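Local coordinates for protein endoglucanase (Ruminococcus champanellensis, PDB 6WQV) that hydrolyses beta-1,4-linked glucan chains as a broad-specificity GH5_4 endoglucanase, probably accepting xylan-type polysaccharides as well as cellulose, at residues A[48-51]-A[57-60]; A[53-58]-A[336-341]; A[73-78]-A[237-242]; A[324-329]-A[343-348]. One frame throughout, in Å; residues are numbered along the deposited sequence.

In the fold
The chain is an eight-stranded parallel beta/alpha barrel, and contact 3 lies at its heart, about 2 Å from the centre of the chain, where strands 73-76 and 236-241 face each other across the interior beneath a bound sugar. The other three contacts, with centres 18 to 20 Å from that centre, each involve a loop outside the barrel strands. Contacts 1 and 2 share Met57 and Thr58, and their centres are about 8 Å apart. Contact 2 meets contact 4 (centres about 12 Å apart) through Asn337 with Gln344 and Arg338 with Asn324. The glycan pocket draws on contact 2 through Trp53 and on contact 3 through His241, although the two are about 20 Å apart between centres.

Contact 1 (A[48-51]-A[57-60]); sequences QSET and MTTK
Glu50, in the last turn of helix 46-50, carries the polar half of the contact with Met57 and Thr58. Its CG lies anti to the backbone N (chi1 -177°) and the chain beyond is extended, which carries the carboxylate straight to the opposite backbone. There OE2 is gripped twice by one residue: Thr58 OG1 donates to Glu50 OE2 over 2.8 Å, arriving nearly in line with the C-O bond, while Thr58 N donates to Glu50 OE2, also over 2.8 Å, from above the carboxylate plane, 41° out of it. The amide bond is nearly straight, with an N-H...O angle of 166°. Two donors on one oxygen should fix the rotation of the carboxylate. The other oxygen forms a salt bridge with Arg99, which probably balances the charge of the buried acid, and it also touches the methionine: Glu50 OE1 is 3.3 Å from Met57 CE. Met57 is bent at chi2 and chi3, folding its thioether back across the glutamate at about a right angle. Thr51, the first residue to leave the helix, adds an apolar touch beside this fold, its methyl CG2 lying 3.8 Å from Met57 SD. Its hydroxyl turns back to the helix and bonds to Ala47 O. The contact thus closes the short loop between helix 46-50 and helix 60-68, just ahead of the N-cap residue Thr59. Helix 94-108 packs alongside, giving Arg99 both to Glu50 and to the carbonyl of Thr58.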
# COMPACT_ATOMS: atom_id res chain seq x y z
N GLN A 48 -5.02 -15.39 14.96
CA GLN A 48 -6.39 -14.89 14.94
C GLN A 48 -6.53 -13.68 14.03
O GLN A 48 -7.54 -13.54 13.33
CB GLN A 48 -6.85 -14.56 16.36
CG GLN A 48 -7.15 -15.78 17.19
CD GLN A 48 -7.36 -15.49 18.67
OE1 GLN A 48 -6.87 -14.48 19.19
NE2 GLN A 48 -8.08 -16.36 19.34
N SER A 49 -5.53 -12.80 14.03
CA SER A 49 -5.57 -11.64 13.14
C SER A 49 -5.41 -12.05 11.68
O SER A 49 -6.21 -11.66 10.82
CB SER A 49 -4.45 -10.66 13.51
OG SER A 49 -4.66 -10.08 14.78
N GLU A 50 -4.36 -12.82 11.38
CA GLU A 50 -4.03 -13.10 9.99
C GLU A 50 -5.15 -13.82 9.26
O GLU A 50 -5.33 -13.63 8.05
CB GLU A 50 -2.73 -13.90 9.92
CG GLU A 50 -2.24 -14.19 8.51
CD GLU A 50 -0.80 -14.69 8.43
OE1 GLU A 50 -0.10 -14.74 9.48
OE2 GLU A 50 -0.35 -15.04 7.31
N THR A 51 -5.93 -14.63 9.97
CA THR A 51 -7.00 -15.43 9.38
C THR A 51 -8.39 -14.84 9.62
O THR A 51 -9.39 -15.50 9.34
CB THR A 51 -6.94 -16.87 9.91
OG1 THR A 51 -7.19 -16.89 11.33
CG2 THR A 51 -5.58 -17.49 9.63
N MET A 57 -3.34 -18.91 6.60
CA MET A 57 -2.00 -18.52 6.99
C MET A 57 -1.11 -18.43 5.75
O MET A 57 -1.09 -19.34 4.92
CB MET A 57 -1.43 -19.53 7.99
CG MET A 57 -2.10 -19.49 9.36
SD MET A 57 -1.82 -17.94 10.24
CE MET A 57 -0.03 -17.96 10.31
N THR A 58 -0.39 -17.32 5.61
CA THR A 58 0.44 -17.12 4.43
C THR A 58 1.62 -18.08 4.47
O THR A 58 2.18 -18.35 5.54
CB THR A 58 0.96 -15.68 4.39
OG1 THR A 58 -0.13 -14.76 4.57
CG2 THR A 58 1.68 -15.37 3.06
N THR A 59 1.98 -18.60 3.31
CA THR A 59 3.13 -19.49 3.19
C THR A 59 4.09 -18.96 2.13
O THR A 59 3.72 -18.19 1.24
CB THR A 59 2.71 -20.90 2.77
OG1 THR A 59 2.15 -20.82 1.45
CG2 THR A 59 1.71 -21.47 3.74
N LYS A 60 5.34 -19.42 2.23
CA LYS A 60 6.32 -19.12 1.19
C LYS A 60 5.83 -19.57 -0.18
O LYS A 60 6.05 -18.89 -1.18
CB LYS A 60 7.64 -19.81 1.55
CG LYS A 60 8.72 -19.70 0.52
CD LYS A 60 9.27 -18.28 0.45
CE LYS A 60 10.74 -18.28 0.05
NZ LYS A 60 10.97 -18.93 -1.27

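Contact 2 (A[53-58]-A[336-341]); sequences WGCPMT and LNRGTL. With BGC (beta-D-glucopyranose), chain E.
Beside the glycan pocket, the loop that carries Trp53 rests through Cys55 and Pro56 on Arg338, in the turn that follows strand 336-337. The thiol comes over one face of the guanidinium, with Cys55 SG 3.4 Å from Arg338 NH1, and Pro56 CG lies 4.0 Å from Arg338 CB, so both ends of the arginine chain are touched. Arg338 runs extended from CG to NE, which carries its guanidinium inward past the proline to the thiol and a bridging water. That water accepts from Arg338 NH1 at 2.9 Å and donates to Pro56 O at 2.7 Å; its second proton goes to Thr58 OG1, 2.9 Å away. One solvent molecule thereby ties the buried arginine to two points of the loop. The guanidinium is also bound by Thr32 through NH1 and by the carbonyl of Gly30 through NH2, just beyond strand 26-29. At the start of the same loop Trp53 reaches the substrate side: a glucose unit lies over one face of its indole, with BGC C5 3.6 Å above the ring plane and displaced toward the rim. BGC O4 comes within 3.4 Å of Trp53 CD1. A sugar laid on a tryptophan face is typical of glycoside hydrolase binding clefts, here on a loop at the carboxyl-terminal end of a beta/alpha barrel.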
# COMPACT_ATOMS: atom_id res chain seq x y z
N TRP A 53 -10.07 -12.43 8.16
CA TRP A 53 -10.82 -11.90 7.03
C TRP A 53 -10.70 -12.80 5.80
O TRP A 53 -10.47 -12.33 4.68
CB TRP A 53 -10.36 -10.49 6.67
CG TRP A 53 -10.78 -9.38 7.61
CD1 TRP A 53 -11.58 -9.47 8.71
CD2 TRP A 53 -10.41 -8.00 7.49
NE1 TRP A 53 -11.72 -8.23 9.28
CE2 TRP A 53 -11.01 -7.31 8.55
CE3 TRP A 53 -9.62 -7.28 6.58
CZ2 TRP A 53 -10.85 -5.94 8.74
CZ3 TRP A 53 -9.46 -5.92 6.77
CH2 TRP A 53 -10.08 -5.26 7.84
N GLY A 54 -10.84 -14.11 5.99
CA GLY A 54 -11.01 -15.01 4.86
C GLY A 54 -9.74 -15.44 4.17
O GLY A 54 -9.81 -15.97 3.05
N CYS A 55 -8.59 -15.25 4.80
CA CYS A 55 -7.35 -15.71 4.21
C CYS A 55 -6.72 -16.79 5.08
O CYS A 55 -6.87 -16.76 6.31
CB CYS A 55 -6.38 -14.53 4.07
SG CYS A 55 -6.95 -13.32 2.86
N PRO A 56 -6.08 -17.77 4.47
CA PRO A 56 -5.33 -18.77 5.24
C PRO A 56 -4.01 -18.17 5.72
O PRO A 56 -3.61 -17.08 5.32
CB PRO A 56 -5.07 -19.87 4.21
CG PRO A 56 -4.97 -19.13 2.91
CD PRO A 56 -5.96 -17.99 3.01
N MET A 57 -3.34 -18.91 6.60
CA MET A 57 -2.00 -18.52 6.99
C MET A 57 -1.11 -18.43 5.75
O MET A 57 -1.09 -19.34 4.92
CB MET A 57 -1.43 -19.53 7.99
CG MET A 57 -2.10 -19.49 9.36
SD MET A 57 -1.82 -17.94 10.24
CE MET A 57 -0.03 -17.96 10.31
N THR A 58 -0.39 -17.32 5.61
CA THR A 58 0.44 -17.12 4.43
C THR A 58 1.62 -18.08 4.47
O THR A 58 2.18 -18.35 5.54
CB THR A 58 0.96 -15.68 4.39
OG1 THR A 58 -0.13 -14.76 4.57
CG2 THR A 58 1.68 -15.37 3.06
N LEU A 336 -5.02 -14.51 -7.05
CA LEU A 336 -4.48 -15.81 -6.65
C LEU A 336 -5.43 -16.46 -5.66
O LEU A 336 -5.73 -15.88 -4.61
CB LEU A 336 -3.12 -15.64 -5.97
CG LEU A 336 -2.48 -16.91 -5.39
CD1 LEU A 336 -2.22 -17.92 -6.50
CD2 LEU A 336 -1.19 -16.56 -4.65
N ASN A 337 -5.89 -17.66 -5.97
CA ASN A 337 -6.63 -18.45 -5.00
C ASN A 337 -5.59 -19.12 -4.11
O ASN A 337 -4.91 -20.07 -4.53
CB ASN A 337 -7.55 -19.45 -5.70
CG ASN A 337 -8.43 -20.20 -4.73
OD1 ASN A 337 -8.04 -20.49 -3.60
ND2 ASN A 337 -9.63 -20.54 -5.18
N ARG A 338 -5.42 -18.62 -2.89
CA ARG A 338 -4.28 -19.02 -2.07
C ARG A 338 -4.38 -20.47 -1.61
O ARG A 338 -3.36 -21.14 -1.46
CB ARG A 338 -4.14 -18.07 -0.87
CG ARG A 338 -3.77 -16.64 -1.25
CD ARG A 338 -3.59 -15.77 -0.04
NE ARG A 338 -3.84 -14.38 -0.37
CZ ARG A 338 -3.92 -13.40 0.53
NH1 ARG A 338 -3.74 -13.66 1.81
NH2 ARG A 338 -4.18 -12.17 0.13
N GLY A 339 -5.60 -20.96 -1.37
CA GLY A 339 -5.75 -22.32 -0.89
C GLY A 339 -5.51 -23.38 -1.94
O GLY A 339 -5.07 -24.49 -1.61
N THR A 340 -5.77 -23.07 -3.20
CA THR A 340 -5.56 -24.01 -4.29
C THR A 340 -4.29 -23.73 -5.08
O THR A 340 -3.88 -24.57 -5.90
CB THR A 340 -6.76 -23.96 -5.24
OG1 THR A 340 -6.92 -22.63 -5.73
CG2 THR A 340 -8.02 -24.37 -4.51
N LEU A 341 -3.64 -22.60 -4.80
CA LEU A 341 -2.47 -22.10 -5.53
C LEU A 341 -2.74 -22.06 -7.03
O LEU A 341 -1.97 -22.58 -7.85
CB LEU A 341 -1.21 -22.89 -5.21
CG LEU A 341 -0.54 -22.65 -3.85
CD1 LEU A 341 0.74 -23.48 -3.79
CD2 LEU A 341 -0.24 -21.18 -3.62
C2 BGC E . -14.63 -5.77 5.86
C3 BGC E . -14.79 -6.77 6.94
C4 BGC E . -14.79 -8.19 6.41
C5 BGC E . -13.55 -8.44 5.55
C6 BGC E . -13.58 -9.83 4.92
C1 BGC E . -13.42 -6.03 4.99
O2 BGC E . -14.49 -4.45 6.40
O3 BGC E . -16.04 -6.52 7.62
O4 BGC E . -14.79 -9.11 7.50
O5 BGC E . -13.46 -7.46 4.47
O6 BGC E . -14.58 -9.85 3.94
O HOH W 1 -2.43 -15.80 3.20

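Contact 3 (A[73-78]-A[237-242]); sequences TVRVPV and IVDIHS. With GLC (alpha-D-glucopyranose), chain B.
The imidazole of His241 and the guanidinium of Arg75 meet with their planes 82° apart, Arg75 NH2 standing obliquely 3.5 Å from His241 NE2. At the imidazole edge, near the ring plane, lies the glucose hydroxyl O1, held by a hydrogen bond of 2.9 Å between His241 ND1 and GLC O1; at a different part of the edge, beside CD2, lies Asp239 CG. The Asp239 carboxylate is turned 84° against the guanidinium. Its OD2 is 3.7 Å from Arg75 NH2 and well out of the guanidinium plane, a long salt bridge that rests on charge alone. The N-H groups of Arg75 are used on Glu160, Asn28, Asn163 and Gln288, and its positive charge probably eases the closeness of Asp239 to Glu160. With CG anti to the backbone N (chi1 179°) and an extended chain, Arg75 crosses the interior from its strand toward Asp239, which points back the opposite way. Were His241 replaced by alanine, the sugar O1 would probably lose this bond and a gap open beside Arg75 NH2. His241 lines the glycan pocket, where the sugar binds at the carboxyl-terminal ends of the barrel strands, as in beta/alpha-barrel glycoside hydrolases of family 5.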
# COMPACT_ATOMS: atom_id res chain seq x y z
N THR A 73 7.34 -7.65 -6.95
CA THR A 73 7.19 -6.78 -5.79
C THR A 73 5.94 -7.22 -5.04
O THR A 73 4.91 -7.50 -5.66
CB THR A 73 7.02 -5.33 -6.26
OG1 THR A 73 8.22 -4.90 -6.92
CG2 THR A 73 6.74 -4.38 -5.12
N VAL A 74 6.04 -7.28 -3.72
CA VAL A 74 4.90 -7.58 -2.86
C VAL A 74 4.77 -6.47 -1.83
O VAL A 74 5.72 -6.15 -1.10
CB VAL A 74 5.02 -8.95 -2.16
CG1 VAL A 74 3.89 -9.14 -1.16
CG2 VAL A 74 5.03 -10.05 -3.20
N ARG A 75 3.59 -5.85 -1.78
CA ARG A 75 3.24 -4.94 -0.71
C ARG A 75 2.58 -5.75 0.40
O ARG A 75 1.65 -6.53 0.14
CB ARG A 75 2.30 -3.84 -1.21
CG ARG A 75 1.86 -2.84 -0.12
CD ARG A 75 1.39 -1.60 -0.80
NE ARG A 75 0.86 -0.49 -0.01
CZ ARG A 75 -0.41 -0.33 0.32
NH1 ARG A 75 -1.32 -1.24 0.01
NH2 ARG A 75 -0.77 0.77 0.98
N VAL A 76 3.11 -5.62 1.61
CA VAL A 76 2.64 -6.33 2.79
C VAL A 76 1.94 -5.32 3.69
O VAL A 76 2.59 -4.71 4.56
CB VAL A 76 3.79 -7.05 3.51
CG1 VAL A 76 3.29 -7.78 4.74
CG2 VAL A 76 4.48 -8.02 2.57
N PRO A 77 0.63 -5.11 3.52
CA PRO A 77 -0.09 -4.20 4.42
C PRO A 77 -0.19 -4.83 5.80
O PRO A 77 -0.55 -6.00 5.94
CB PRO A 77 -1.46 -4.05 3.76
CG PRO A 77 -1.66 -5.33 3.00
CD PRO A 77 -0.27 -5.74 2.53
N VAL A 78 0.12 -4.05 6.83
CA VAL A 78 0.09 -4.54 8.20
C VAL A 78 -0.68 -3.57 9.06
O VAL A 78 -0.34 -2.38 9.12
CB VAL A 78 1.50 -4.74 8.77
CG1 VAL A 78 1.41 -5.23 10.22
CG2 VAL A 78 2.32 -5.68 7.92
N ILE A 237 8.85 8.52 -2.30
CA ILE A 237 7.87 8.14 -3.31
C ILE A 237 6.48 8.40 -2.76
O ILE A 237 6.18 8.05 -1.62
CB ILE A 237 8.01 6.64 -3.64
CG1 ILE A 237 9.43 6.31 -4.10
CG2 ILE A 237 6.98 6.21 -4.68
CD1 ILE A 237 9.76 4.82 -3.97
N VAL A 238 5.61 8.97 -3.59
CA VAL A 238 4.21 9.14 -3.21
C VAL A 238 3.42 7.91 -3.63
O VAL A 238 3.59 7.38 -4.74
CB VAL A 238 3.63 10.42 -3.85
CG1 VAL A 238 2.12 10.50 -3.60
CG2 VAL A 238 4.34 11.66 -3.30
N ASP A 239 2.53 7.46 -2.75
CA ASP A 239 1.63 6.35 -3.03
C ASP A 239 0.22 6.89 -3.30
O ASP A 239 -0.38 7.54 -2.43
CB ASP A 239 1.58 5.33 -1.90
CG ASP A 239 0.75 4.08 -2.25
OD1 ASP A 239 0.09 4.06 -3.31
OD2 ASP A 239 0.76 3.12 -1.45
N ILE A 240 -0.29 6.61 -4.49
CA ILE A 240 -1.67 6.89 -4.86
C ILE A 240 -2.37 5.56 -5.07
O ILE A 240 -1.85 4.70 -5.80
CB ILE A 240 -1.73 7.74 -6.14
CG1 ILE A 240 -1.07 9.11 -5.95
CG2 ILE A 240 -3.16 7.85 -6.63
CD1 ILE A 240 -1.67 9.97 -4.84
N HIS A 241 -3.53 5.37 -4.45
CA HIS A 241 -4.41 4.26 -4.80
C HIS A 241 -5.39 4.76 -5.85
O HIS A 241 -5.94 5.86 -5.73
CB HIS A 241 -5.18 3.75 -3.58
CG HIS A 241 -4.31 3.36 -2.42
ND1 HIS A 241 -4.83 2.83 -1.25
CD2 HIS A 241 -2.97 3.44 -2.23
CE1 HIS A 241 -3.84 2.62 -0.40
NE2 HIS A 241 -2.71 2.97 -0.97
N SER A 242 -5.59 3.97 -6.91
CA SER A 242 -6.43 4.43 -8.02
C SER A 242 -7.26 3.28 -8.58
O SER A 242 -6.91 2.66 -9.59
CB SER A 242 -5.59 5.14 -9.09
OG SER A 242 -6.41 5.84 -10.02
C1 GLC B . -8.01 0.92 0.15
C2 GLC B . -7.50 0.06 1.29
C3 GLC B . -7.71 -1.39 1.26
C4 GLC B . -9.11 -1.72 0.82
C5 GLC B . -9.26 -1.16 -0.58
C6 GLC B . -10.54 -1.58 -1.29
O1 GLC B . -7.14 1.16 -0.88
O2 GLC B . -6.10 0.42 1.49
O3 GLC B . -7.49 -1.88 2.64
O4 GLC B . -9.30 -3.14 0.87
O5 GLC B . -9.25 0.32 -0.51
O6 GLC B . -11.65 -1.11 -0.66

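Contact 4 (A[324-329]-A[343-348]); sequences NAFDTS and WQYPEL. With EDO (1,2-ethanediol), chain I.
Phe326 gives the largest share of the contact, its ring covered on one face by Gln344 and met at one edge by Tyr345. The Gln344 amide is stacked on the phenyl ring, the two planes only 22° apart, with Gln344 CD 3.6 Å above the ring plane and offset toward the rim. Lower down the same side chain, Gln344 CB is 3.5 Å from Phe326 CE1. A bend at chi2 (117°) lays the amide along the ring, where Gln344 OE1 accepts from Asn337 ND2 and so is held in place. Tyr345 comes to the edge of the phenyl ring, its CE2 3.6 Å from Phe326 CD1 and in the Phe326 plane. The two rings lie oblique, their planes 42° apart. Gln344 CG lies over one face of the tyrosine ring, so the glutamine packs against both aromatic groups. With a serine in place of Gln344, the stacked face of Phe326 is likely to be uncovered and Asn337 ND2 left without its acceptor. At the end of the tyrosine, Tyr345 OH is hydrogen-bonded at 2.7 Å to a water, and that water donates to Asp327 OD1, a link between the segments. Near the other edge of Phe326, a 1,2-ethanediol, probably from the crystallisation liquor, takes the amide protons of Phe326 and Asp327, with Phe326 N 2.8 Å from EDO O1. Tyr345 is the N-cap residue of helix 346-353; through it and Gln344 the loop after the eighth strand of the beta/alpha barrel packs on the start of the chain's last helix.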
# COMPACT_ATOMS: atom_id res chain seq x y z
N ASN A 324 -7.96 -12.16 -1.92
CA ASN A 324 -8.26 -13.59 -1.88
C ASN A 324 -9.76 -13.88 -1.85
O ASN A 324 -10.19 -14.92 -1.36
CB ASN A 324 -7.54 -14.27 -0.71
CG ASN A 324 -7.53 -15.78 -0.81
OD1 ASN A 324 -7.25 -16.33 -1.87
ND2 ASN A 324 -7.83 -16.46 0.29
N ALA A 325 -10.58 -12.97 -2.38
CA ALA A 325 -12.04 -13.10 -2.36
C ALA A 325 -12.56 -13.11 -3.79
O ALA A 325 -12.24 -12.21 -4.57
CB ALA A 325 -12.67 -11.95 -1.56
N PHE A 326 -13.37 -14.12 -4.12
CA PHE A 326 -13.79 -14.38 -5.50
C PHE A 326 -15.29 -14.23 -5.70
O PHE A 326 -15.71 -13.47 -6.59
CB PHE A 326 -13.27 -15.77 -5.95
CG PHE A 326 -11.78 -15.85 -5.85
CD1 PHE A 326 -10.99 -15.35 -6.86
CD2 PHE A 326 -11.18 -16.31 -4.70
CE1 PHE A 326 -9.61 -15.34 -6.74
CE2 PHE A 326 -9.80 -16.31 -4.57
CZ PHE A 326 -9.02 -15.81 -5.60
N ASP A 327 -16.10 -14.90 -4.91
CA ASP A 327 -17.55 -14.91 -5.11
C ASP A 327 -18.28 -14.63 -3.81
O ASP A 327 -19.39 -15.13 -3.59
CB ASP A 327 -17.99 -16.22 -5.76
CG ASP A 327 -17.32 -16.46 -7.10
OD1 ASP A 327 -17.54 -15.67 -8.04
OD2 ASP A 327 -16.54 -17.44 -7.21
N THR A 328 -17.69 -13.81 -2.94
CA THR A 328 -18.29 -13.43 -1.68
C THR A 328 -19.29 -12.29 -1.89
O THR A 328 -19.42 -11.73 -2.98
CB THR A 328 -17.22 -12.98 -0.69
OG1 THR A 328 -16.77 -11.66 -1.03
CG2 THR A 328 -16.02 -13.93 -0.70
N SER A 329 -20.02 -11.96 -0.82
CA SER A 329 -20.94 -10.83 -0.82
C SER A 329 -20.24 -9.50 -0.59
O SER A 329 -20.90 -8.46 -0.60
CB SER A 329 -22.00 -11.03 0.26
OG SER A 329 -21.39 -11.13 1.53
N TRP A 343 -4.27 -19.37 -10.26
CA TRP A 343 -4.70 -18.07 -10.75
C TRP A 343 -6.13 -18.22 -11.24
O TRP A 343 -6.40 -18.92 -12.23
CB TRP A 343 -3.78 -17.59 -11.87
CG TRP A 343 -2.37 -17.28 -11.42
CD1 TRP A 343 -1.24 -17.95 -11.77
CD2 TRP A 343 -1.96 -16.22 -10.54
NE1 TRP A 343 -0.15 -17.38 -11.17
CE2 TRP A 343 -0.56 -16.32 -10.41
CE3 TRP A 343 -2.63 -15.20 -9.86
CZ2 TRP A 343 0.17 -15.44 -9.62
CZ3 TRP A 343 -1.89 -14.33 -9.08
CH2 TRP A 343 -0.51 -14.46 -8.96
N GLN A 344 -7.07 -17.59 -10.53
CA GLN A 344 -8.48 -17.82 -10.79
C GLN A 344 -8.94 -17.12 -12.07
O GLN A 344 -9.94 -17.54 -12.67
CB GLN A 344 -9.31 -17.32 -9.60
CG GLN A 344 -10.76 -17.71 -9.62
CD GLN A 344 -11.15 -18.61 -8.45
OE1 GLN A 344 -10.30 -19.31 -7.89
NE2 GLN A 344 -12.41 -18.57 -8.07
N TYR A 345 -8.25 -16.06 -12.48
CA TYR A 345 -8.60 -15.29 -13.67
C TYR A 345 -7.39 -15.21 -14.58
O TYR A 345 -6.75 -14.15 -14.72
CB TYR A 345 -9.11 -13.91 -13.26
CG TYR A 345 -10.22 -13.98 -12.22
CD1 TYR A 345 -11.47 -14.49 -12.55
CD2 TYR A 345 -10.02 -13.54 -10.92
CE1 TYR A 345 -12.49 -14.56 -11.61
CE2 TYR A 345 -11.03 -13.60 -9.97
CZ TYR A 345 -12.26 -14.12 -10.32
OH TYR A 345 -13.26 -14.18 -9.38
N PRO A 346 -7.04 -16.32 -15.23
CA PRO A 346 -5.80 -16.33 -16.04
C PRO A 346 -5.79 -15.33 -17.18
O PRO A 346 -4.72 -14.80 -17.51
CB PRO A 346 -5.72 -17.78 -16.54
CG PRO A 346 -7.15 -18.31 -16.42
CD PRO A 346 -7.70 -17.63 -15.19
N GLU A 347 -6.93 -15.05 -17.82
CA GLU A 347 -6.95 -14.09 -18.92
C GLU A 347 -6.66 -12.68 -18.42
O GLU A 347 -6.04 -11.88 -19.13
CB GLU A 347 -8.30 -14.13 -19.63
CG GLU A 347 -8.59 -15.41 -20.39
CD GLU A 347 -9.81 -15.29 -21.28
OE1 GLU A 347 -10.25 -14.15 -21.54
OE2 GLU A 347 -10.34 -16.34 -21.71
N LEU A 348 -7.11 -12.37 -17.21
CA LEU A 348 -6.83 -11.07 -16.62
C LEU A 348 -5.37 -10.95 -16.22
O LEU A 348 -4.73 -9.92 -16.48
CB LEU A 348 -7.75 -10.86 -15.42
CG LEU A 348 -7.51 -9.61 -14.57
CD1 LEU A 348 -7.64 -8.35 -15.39
CD2 LEU A 348 -8.50 -9.59 -13.41
C1 EDO I . -14.39 -17.42 -1.87
O1 EDO I . -13.79 -16.16 -2.19
C2 EDO I . -15.30 -17.85 -3.01
O2 EDO I . -16.32 -16.86 -3.15
O HOH W 2 -15.04 -16.12 -9.82